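Local structure of beta-hexosaminidase (Neisseria gonorrhoeae, 6JTJ) at residues V104-E107 and V111-F114; A195-L200 and M205-K210. The protein is a family 3 beta-N-acetylhexosaminidase that probably cleaves terminal N-acetylglucosamine from peptidoglycan fragments during peptidoglycan recycling. All coordinates share one frame; numbering follows the deposited sequence.

Interaction 1: residues V104-E107 and V111-F114. With NAG (2-acetamido-2-deoxy-beta-D-glucopyranose), chain I.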
ATOM      1  N   VAL C 104       2.709   4.382  18.141  1.00 25.78           N
ATOM      2  CA  VAL C 104       1.878   3.449  17.370  1.00 26.42           C
ATOM      3  C   VAL C 104       1.246   4.187  16.180  1.00 26.06           C
ATOM      4  O   VAL C 104       1.123   5.412  16.189  1.00 25.58           O
ATOM      5  CB  VAL C 104       0.774   2.832  18.255  1.00 26.92           C
ATOM      6  CG1 VAL C 104      -0.295   3.866  18.598  1.00 27.04           C
ATOM      7  CG2 VAL C 104       0.147   1.615  17.598  1.00 27.17           C
ATOM      8  N   ASP C 105       0.898   3.435  15.147  1.00 26.83           N
ATOM      9  CA  ASP C 105       0.159   3.945  14.000  1.00 26.22           C
ATOM     10  C   ASP C 105      -1.351   3.837  14.237  1.00 26.55           C
ATOM     11  O   ASP C 105      -1.967   2.825  13.883  1.00 26.12           O
ATOM     12  CB  ASP C 105       0.536   3.163  12.724  1.00 26.72           C
ATOM     13  CG  ASP C 105       1.994   3.339  12.322  1.00 26.74           C
ATOM     14  OD1 ASP C 105       2.388   4.495  12.076  1.00 30.37           O
ATOM     15  OD2 ASP C 105       2.730   2.332  12.206  1.00 26.28           O
ATOM     16  N   HIS C 106      -1.934   4.866  14.859  1.00 26.16           N
ATOM     17  CA  HIS C 106      -3.387   5.036  14.878  1.00 25.84           C
ATOM     18  C   HIS C 106      -3.738   6.245  14.051  1.00 25.85           C
ATOM     19  O   HIS C 106      -3.660   7.377  14.524  1.00 27.95           O
ATOM     20  CB  HIS C 106      -3.942   5.193  16.297  1.00 25.93           C
ATOM     21  CG  HIS C 106      -4.295   3.894  16.951  1.00 24.97           C
ATOM     22  ND1 HIS C 106      -5.281   3.784  17.904  1.00 24.96           N
ATOM     23  CD2 HIS C 106      -3.792   2.652  16.790  1.00 24.62           C
ATOM     24  CE1 HIS C 106      -5.383   2.525  18.289  1.00 25.45           C
ATOM     25  NE2 HIS C 106      -4.484   1.819  17.635  1.00 25.85           N
ATOM     26  N   GLU C 107      -4.104   5.991  12.801  1.00 23.73           N
ATOM     27  CA  GLU C 107      -4.587   7.029  11.908  1.00 21.92           C
ATOM     28  C   GLU C 107      -6.101   7.023  11.894  1.00 22.37           C
ATOM     29  O   GLU C 107      -6.730   8.076  11.955  1.00 20.88           O
ATOM     30  CB  GLU C 107      -4.102   6.782  10.484  1.00 21.33           C
ATOM     31  CG  GLU C 107      -2.610   6.952  10.288  1.00 20.75           C
ATOM     32  CD  GLU C 107      -2.144   6.539   8.901  1.00 20.33           C
ATOM     33  OE1 GLU C 107      -2.960   6.542   7.955  1.00 21.35           O
ATOM     34  OE2 GLU C 107      -0.957   6.217   8.762  1.00 19.45           O
ATOM     35  N   VAL C 111      -5.914   1.853   9.080  1.00 21.45           N
ATOM     36  CA  VAL C 111      -4.689   1.950   9.857  1.00 21.03           C
ATOM     37  C   VAL C 111      -5.023   2.268  11.323  1.00 23.31           C
ATOM     38  O   VAL C 111      -5.093   3.431  11.738  1.00 20.80           O
ATOM     39  CB  VAL C 111      -3.746   3.007   9.283  1.00 20.55           C
ATOM     40  CG1 VAL C 111      -2.413   2.977   9.999  1.00 20.00           C
ATOM     41  CG2 VAL C 111      -3.548   2.788   7.794  1.00 19.69           C
ATOM     42  N   GLN C 112      -5.260   1.199  12.085  1.00 24.54           N
ATOM     43  CA  GLN C 112      -5.528   1.281  13.517  1.00 24.94           C
ATOM     44  C   GLN C 112      -5.119  -0.049  14.137  1.00 24.49           C
ATOM     45  O   GLN C 112      -5.789  -1.069  13.930  1.00 25.45           O
ATOM     46  CB  GLN C 112      -7.016   1.551  13.775  1.00 26.35           C
ATOM     47  CG  GLN C 112      -7.325   1.648  15.259  1.00 26.73           C
ATOM     48  CD  GLN C 112      -8.779   1.930  15.586  1.00 27.76           C
ATOM     49  OE1 GLN C 112      -9.567   2.362  14.748  1.00 26.73           O
ATOM     50  NE2 GLN C 112      -9.141   1.656  16.836  1.00 28.06           N
ATOM     51  N   ARG C 113      -3.975  -0.070  14.810  1.00 24.03           N
ATOM     52  CA  ARG C 113      -3.390  -1.321  15.303  1.00 26.38           C
ATOM     53  C   ARG C 113      -4.254  -2.024  16.336  1.00 27.61           C
ATOM     54  O   ARG C 113      -4.425  -3.240  16.294  1.00 30.91           O
ATOM     55  CB  ARG C 113      -2.004  -1.076  15.915  1.00 25.79           C
ATOM     56  CG  ARG C 113      -0.981  -0.450  14.992  1.00 25.23           C
ATOM     57  CD  ARG C 113      -0.916  -1.109  13.622  1.00 25.40           C
ATOM     58  NE  ARG C 113       0.121  -0.466  12.822  1.00 25.30           N
ATOM     59  CZ  ARG C 113       0.140  -0.401  11.488  1.00 24.53           C
ATOM     60  NH1 ARG C 113      -0.827  -0.943  10.755  1.00 24.69           N
ATOM     61  NH2 ARG C 113       1.135   0.234  10.882  1.00 22.93           N
ATOM     62  N   PHE C 114      -4.799  -1.243  17.248  1.00 28.26           N
ATOM     63  CA  PHE C 114      -5.459  -1.772  18.429  1.00 28.72           C
ATOM     64  C   PHE C 114      -6.959  -1.578  18.266  1.00 28.49           C
ATOM     65  O   PHE C 114      -7.449  -0.454  18.256  1.00 25.76           O
ATOM     66  CB  PHE C 114      -4.999  -1.048  19.716  1.00 25.87           C
ATOM     67  CG  PHE C 114      -3.520  -0.967  19.898  1.00 25.47           C
ATOM     68  CD1 PHE C 114      -2.671  -1.930  19.395  1.00 27.12           C
ATOM     69  CD2 PHE C 114      -2.971   0.094  20.589  1.00 26.40           C
ATOM     70  CE1 PHE C 114      -1.303  -1.842  19.591  1.00 27.38           C
ATOM     71  CE2 PHE C 114      -1.601   0.187  20.793  1.00 25.46           C
ATOM     72  CZ  PHE C 114      -0.768  -0.777  20.291  1.00 26.63           C
TER
HETATM   73  C1  NAG I 401       5.478   3.258   6.725  1.00 49.64           C
HETATM   74  C2  NAG I 401       4.089   3.873   6.502  1.00 48.63           C
HETATM   75  C3  NAG I 401       3.828   4.962   7.516  1.00 47.41           C
HETATM   76  C4  NAG I 401       4.097   4.462   8.934  1.00 47.08           C
HETATM   77  C5  NAG I 401       5.525   3.976   9.083  1.00 46.56           C
HETATM   78  C6  NAG I 401       5.740   3.304  10.443  1.00 46.47           C
HETATM   79  C7  NAG I 401       2.914   4.345   4.344  1.00 55.58           C
HETATM   80  C8  NAG I 401       1.818   3.488   4.822  1.00 55.02           C
HETATM   81  N2  NAG I 401       3.943   4.458   5.192  1.00 50.48           N
HETATM   82  O1  NAG I 401       5.543   1.964   6.155  1.00 48.37           O
HETATM   83  O3  NAG I 401       2.499   5.408   7.366  1.00 41.73           O
HETATM   84  O4  NAG I 401       3.822   5.451   9.894  1.00 39.15           O
HETATM   85  O5  NAG I 401       5.783   3.007   8.088  1.00 49.95           O
HETATM   86  O6  NAG I 401       4.954   2.136  10.618  1.00 41.56           O
HETATM   87  O7  NAG I 401       2.863   4.867   3.217  1.00 51.89           O
HETATM   88  O   HOH W   1       1.914   0.945  14.459  1.00 18.81           O

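Interaction 2: residues A195-L200 and M205-K210. With NAG (2-acetamido-2-deoxy-beta-D-glucopyranose), chain I.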
ATOM      1  N   ALA C 195      -6.938  20.977  13.093  1.00 26.50           N
ATOM      2  CA  ALA C 195      -8.024  20.653  14.024  1.00 24.74           C
ATOM      3  C   ALA C 195      -7.813  19.310  14.684  1.00 26.08           C
ATOM      4  O   ALA C 195      -8.082  19.127  15.894  1.00 25.34           O
ATOM      5  CB  ALA C 195      -9.362  20.668  13.291  1.00 26.38           C
ATOM      6  N   LEU C 196      -7.370  18.326  13.904  1.00 25.27           N
ATOM      7  CA  LEU C 196      -7.068  17.024  14.503  1.00 24.74           C
ATOM      8  C   LEU C 196      -5.968  17.202  15.541  1.00 22.48           C
ATOM      9  O   LEU C 196      -6.024  16.613  16.623  1.00 23.21           O
ATOM     10  CB  LEU C 196      -6.614  16.023  13.432  1.00 25.79           C
ATOM     11  CG  LEU C 196      -6.409  14.595  13.965  1.00 26.78           C
ATOM     12  CD1 LEU C 196      -7.682  13.770  13.859  1.00 27.24           C
ATOM     13  CD2 LEU C 196      -5.299  13.901  13.203  1.00 26.18           C
ATOM     14  N   GLN C 197      -4.954  17.985  15.187  1.00 23.37           N
ATOM     15  CA  GLN C 197      -3.789  18.206  16.061  1.00 23.25           C
ATOM     16  C   GLN C 197      -4.200  18.773  17.433  1.00 24.12           C
ATOM     17  O   GLN C 197      -3.717  18.316  18.468  1.00 25.78           O
ATOM     18  CB  GLN C 197      -2.778  19.123  15.356  1.00 23.86           C
ATOM     19  CG  GLN C 197      -1.586  19.538  16.214  1.00 25.43           C
ATOM     20  CD  GLN C 197      -0.492  20.195  15.406  1.00 25.00           C
ATOM     21  OE1 GLN C 197       0.519  19.563  15.084  1.00 26.74           O
ATOM     22  NE2 GLN C 197      -0.706  21.453  15.016  1.00 24.92           N
ATOM     23  N   LYS C 198      -5.122  19.728  17.436  1.00 25.47           N
ATOM     24  CA  LYS C 198      -5.671  20.279  18.697  1.00 25.57           C
ATOM     25  C   LYS C 198      -6.409  19.233  19.507  1.00 25.70           C
ATOM     26  O   LYS C 198      -6.266  19.159  20.729  1.00 25.92           O
ATOM     27  CB  LYS C 198      -6.622  21.438  18.404  1.00 27.42           C
ATOM     28  CG  LYS C 198      -5.914  22.701  17.974  1.00 29.07           C
ATOM     29  CD  LYS C 198      -6.873  23.876  17.821  1.00 32.57           C
ATOM     30  CE  LYS C 198      -6.251  24.938  16.951  1.00 32.59           C
ATOM     31  NZ  LYS C 198      -7.285  25.661  16.171  1.00 33.34           N
ATOM     32  N   GLY C 199      -7.153  18.364  18.821  1.00 25.75           N
ATOM     33  CA  GLY C 199      -7.786  17.227  19.477  1.00 23.94           C
ATOM     34  C   GLY C 199      -6.790  16.287  20.117  1.00 25.55           C
ATOM     35  O   GLY C 199      -6.975  15.839  21.263  1.00 25.13           O
ATOM     36  N   LEU C 200      -5.736  15.947  19.366  1.00 25.00           N
ATOM     37  CA  LEU C 200      -4.688  15.070  19.884  1.00 23.60           C
ATOM     38  C   LEU C 200      -4.105  15.651  21.166  1.00 23.74           C
ATOM     39  O   LEU C 200      -3.849  14.916  22.117  1.00 24.47           O
ATOM     40  CB  LEU C 200      -3.564  14.880  18.837  1.00 25.18           C
ATOM     41  CG  LEU C 200      -3.905  14.120  17.534  1.00 24.44           C
ATOM     42  CD1 LEU C 200      -2.744  14.211  16.562  1.00 24.47           C
ATOM     43  CD2 LEU C 200      -4.255  12.667  17.819  1.00 23.81           C
ATOM     44  N   MET C 205      -1.276  14.286  23.408  1.00 29.56           N
ATOM     45  CA  MET C 205      -0.314  13.898  22.364  1.00 28.93           C
ATOM     46  C   MET C 205       0.038  15.013  21.392  1.00 26.65           C
ATOM     47  O   MET C 205      -0.791  15.831  21.043  1.00 24.92           O
ATOM     48  CB  MET C 205      -0.868  12.719  21.561  1.00 29.96           C
ATOM     49  CG  MET C 205      -1.108  11.454  22.375  1.00 30.38           C
ATOM     50  SD  MET C 205      -1.446  10.019  21.329  1.00 30.77           S
ATOM     51  CE  MET C 205      -1.207   8.700  22.538  1.00 30.60           C
ATOM     52  N   LYS C 206       1.274  14.961  20.903  1.00 25.90           N
ATOM     53  CA  LYS C 206       1.710  15.734  19.754  1.00 25.01           C
ATOM     54  C   LYS C 206       1.358  15.020  18.440  1.00 24.50           C
ATOM     55  O   LYS C 206       0.775  13.941  18.456  1.00 24.96           O
ATOM     56  CB  LYS C 206       3.221  15.946  19.825  1.00 26.87           C
ATOM     57  CG  LYS C 206       3.691  16.630  21.109  1.00 27.13           C
ATOM     58  CD  LYS C 206       3.029  17.979  21.289  1.00 27.56           C
ATOM     59  CE  LYS C 206       3.743  18.786  22.354  1.00 30.10           C
ATOM     60  NZ  LYS C 206       3.845  18.025  23.636  1.00 28.96           N
ATOM     61  N   SER C 207       1.717  15.637  17.308  1.00 22.77           N
ATOM     62  CA  SER C 207       1.410  15.098  15.983  1.00 21.15           C
ATOM     63  C   SER C 207       2.670  14.746  15.181  1.00 20.76           C
ATOM     64  O   SER C 207       3.773  15.228  15.462  1.00 19.44           O
ATOM     65  CB  SER C 207       0.628  16.113  15.195  1.00 20.54           C
ATOM     66  OG  SER C 207       1.466  17.228  14.900  1.00 19.86           O
ATOM     67  N   CYS C 208       2.492  13.858  14.199  1.00 21.74           N
ATOM     68  CA  CYS C 208       3.557  13.457  13.289  1.00 20.30           C
ATOM     69  C   CYS C 208       3.006  13.450  11.878  1.00 20.36           C
ATOM     70  O   CYS C 208       2.186  12.584  11.541  1.00 20.42           O
ATOM     71  CB  CYS C 208       4.087  12.064  13.649  1.00 21.39           C
ATOM     72  SG  CYS C 208       5.339  11.458  12.507  1.00 21.92           S
ATOM     73  N   GLY C 209       3.440  14.420  11.077  1.00 18.52           N
ATOM     74  CA  GLY C 209       2.954  14.566   9.726  1.00 18.53           C
ATOM     75  C   GLY C 209       3.595  13.556   8.791  1.00 18.05           C
ATOM     76  O   GLY C 209       4.783  13.320   8.889  1.00 17.63           O
ATOM     77  N   LYS C 210       2.802  12.970   7.901  1.00 17.42           N
ATOM     78  CA  LYS C 210       3.285  11.966   6.956  1.00 17.69           C
ATOM     79  C   LYS C 210       2.709  12.254   5.573  1.00 16.80           C
ATOM     80  O   LYS C 210       1.557  12.681   5.501  1.00 15.56           O
ATOM     81  CB  LYS C 210       2.785  10.575   7.369  1.00 18.00           C
ATOM     82  CG  LYS C 210       2.909  10.279   8.836  1.00 18.72           C
ATOM     83  CD  LYS C 210       2.834   8.774   9.113  1.00 18.33           C
ATOM     84  CE  LYS C 210       1.440   8.203   8.964  1.00 18.58           C
ATOM     85  NZ  LYS C 210       1.299   6.988   9.837  1.00 19.49           N
TER
HETATM   86  C1  NAG I 401       5.478   3.258   6.725  1.00 49.64           C
HETATM   87  C2  NAG I 401       4.089   3.873   6.502  1.00 48.63           C
HETATM   88  C3  NAG I 401       3.828   4.962   7.516  1.00 47.41           C
HETATM   89  C4  NAG I 401       4.097   4.462   8.934  1.00 47.08           C
HETATM   90  C5  NAG I 401       5.525   3.976   9.083  1.00 46.56           C
HETATM   91  C6  NAG I 401       5.740   3.304  10.443  1.00 46.47           C
HETATM   92  C7  NAG I 401       2.914   4.345   4.344  1.00 55.58           C
HETATM   93  C8  NAG I 401       1.818   3.488   4.822  1.00 55.02           C
HETATM   94  N2  NAG I 401       3.943   4.458   5.192  1.00 50.48           N
HETATM   95  O1  NAG I 401       5.543   1.964   6.155  1.00 48.37           O
HETATM   96  O3  NAG I 401       2.499   5.408   7.366  1.00 41.73           O
HETATM   97  O4  NAG I 401       3.822   5.451   9.894  1.00 39.15           O
HETATM   98  O5  NAG I 401       5.783   3.007   8.088  1.00 49.95           O
HETATM   99  O6  NAG I 401       4.954   2.136  10.618  1.00 41.56           O
HETATM  100  O7  NAG I 401       2.863   4.867   3.217  1.00 51.89           O
HETATM  101  O   HOH W   2      -1.364  17.707  19.080  1.00 18.16           O
HETATM  102  O   HOH W   3       2.553  18.491  17.641  1.00 21.52           O

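Interaction 1: residues V104-E107 and V111-F114
The imidazole of His-106 meets 111-114 with one face and an edge. CG of Gln-112 sits squarely over that face, 3.7 Å from the ring centroid in a CH-pi contact. At the edge, NE2 accepts a hydrogen bond from Phe-114 N (3.1 Å, 158° at the hydrogen), which suggests that ND1 carries the proton. The same ring turns its edge toward the face of Phe-114 in an offset edge-to-face pair, planes 62° apart. Val-104 adds its CG2 branch, which lies against Arg-113 CG (3.5 Å) and Phe-114 CZ. Leu-150 and Leu-154 of helix 136-155 cover the histidine. The two segments belong to a beta hairpin, strand 101-108 turning into the short strand 111-112, within the (beta/alpha) barrel characteristic of family 3 glycosidases; Glu-107 N to Val-111 O (2.9 Å) ties its arms.

On the far side from the phenylalanine the packing gives way to water, charge and sugar. Asp-105 and Arg-113 run alongside each other, yet their flat ends are nearly perpendicular, at 89°, so NH2 reaches OD2 at 2.9 Å from above the carboxylate plane, a salt bridge made through one hydrogen bond. The arginine chain bends about CB-CG and then runs extended, bringing NE to a water that it shares with Asp-105 N and OD2. Both carboxylate oxygens meet the bound N-acetylglucosamine: O4 donates to OD1 at 2.8 Å and O6 to OD2 at 2.7 Å, consistent with the predicted substrate-binding role of Asp-105. OD2 thus gathers three donors, from arginine, water and sugar. The guanidinium also forms salt bridges with Asp-221 and Glu-219 of the second subunit, so the neighbouring chain reaches this side of the site.

Interaction 2: residues A195-L200 and M205-K210
Gln-197 and Ser-207 make the side-chain bond of this contact: OG of Ser-207 donates to OE1 of Gln-197, in the carbonyl plane and on a lone pair. The modelled separation of 2.5 Å is short, so its exact length is doubtful. The glutamine is extended, with CG anti to the backbone N (chi1 174°), and this carries its amide out from the helix to the serine. One turn further on, Leu-200 points at the incoming chain, its CD1 branch 4.1 Å from Ser-207 CB and 4.0 Å from Lys-206 O, while Met-205 N donates to Leu-200 O (2.9 Å, 162°), five residues back.

Two waters fill in around this first shell. One donates to both Gln-197 O and Met-205 O; the other accepts from Ser-207 N at 3.0 Å and makes a weak bond to Gln-197 OE1.

Farther out, Met-247 of helix 242-249 packs on both Gln-197 and Ser-207, and Leu-150 of helix 136-155 on Leu-200. The contact lies at the return from helix 186-202 into strand 208-212, an alpha-to-beta step of the barrel. Cys-208 and Lys-210 then bond through their backbones to Thr-164 and Pro-165, Gly-209 to Ala-254 and Met-256.

Farther along the strand, Lys-210 bends about CG-CD (chi3 -73°) and its NZ donates to N-acetylglucosamine O4 at 3.0 Å and O3 at 3.2 Å, with Glu-107 and Phe-163 O as further partners. A neutral, partly hydrated junction thus leads into a strand that carries a charged group, and the ammonium, gripped by several acceptors, is probably held firmly positive beside the sugar.

Interactions 1 and 2 meet at the sugar: Glu-107 OE2 of the first lies 2.6 Å from Lys-210 NZ of the second in a salt bridge, and Asp-105 OD1 makes a longer, weak ion pair with the same ammonium. Interaction 1 is buried throughout; interaction 2 is largely buried, with Gln-197 and Lys-206 partly exposed. Both reach the same sheet, and Leu-150 of helix 136-155 touches His-106 in one and Leu-200 in the other. Interaction 1 joins a hairpin's arms at the site itself, mixing aromatic packing with charge and involving the second subunit. Interaction 2 holds helix 186-202 to the loop leading into strand 208-212 through neutral hydrogen bonds, waters and the packing of Leu-200, within one chain.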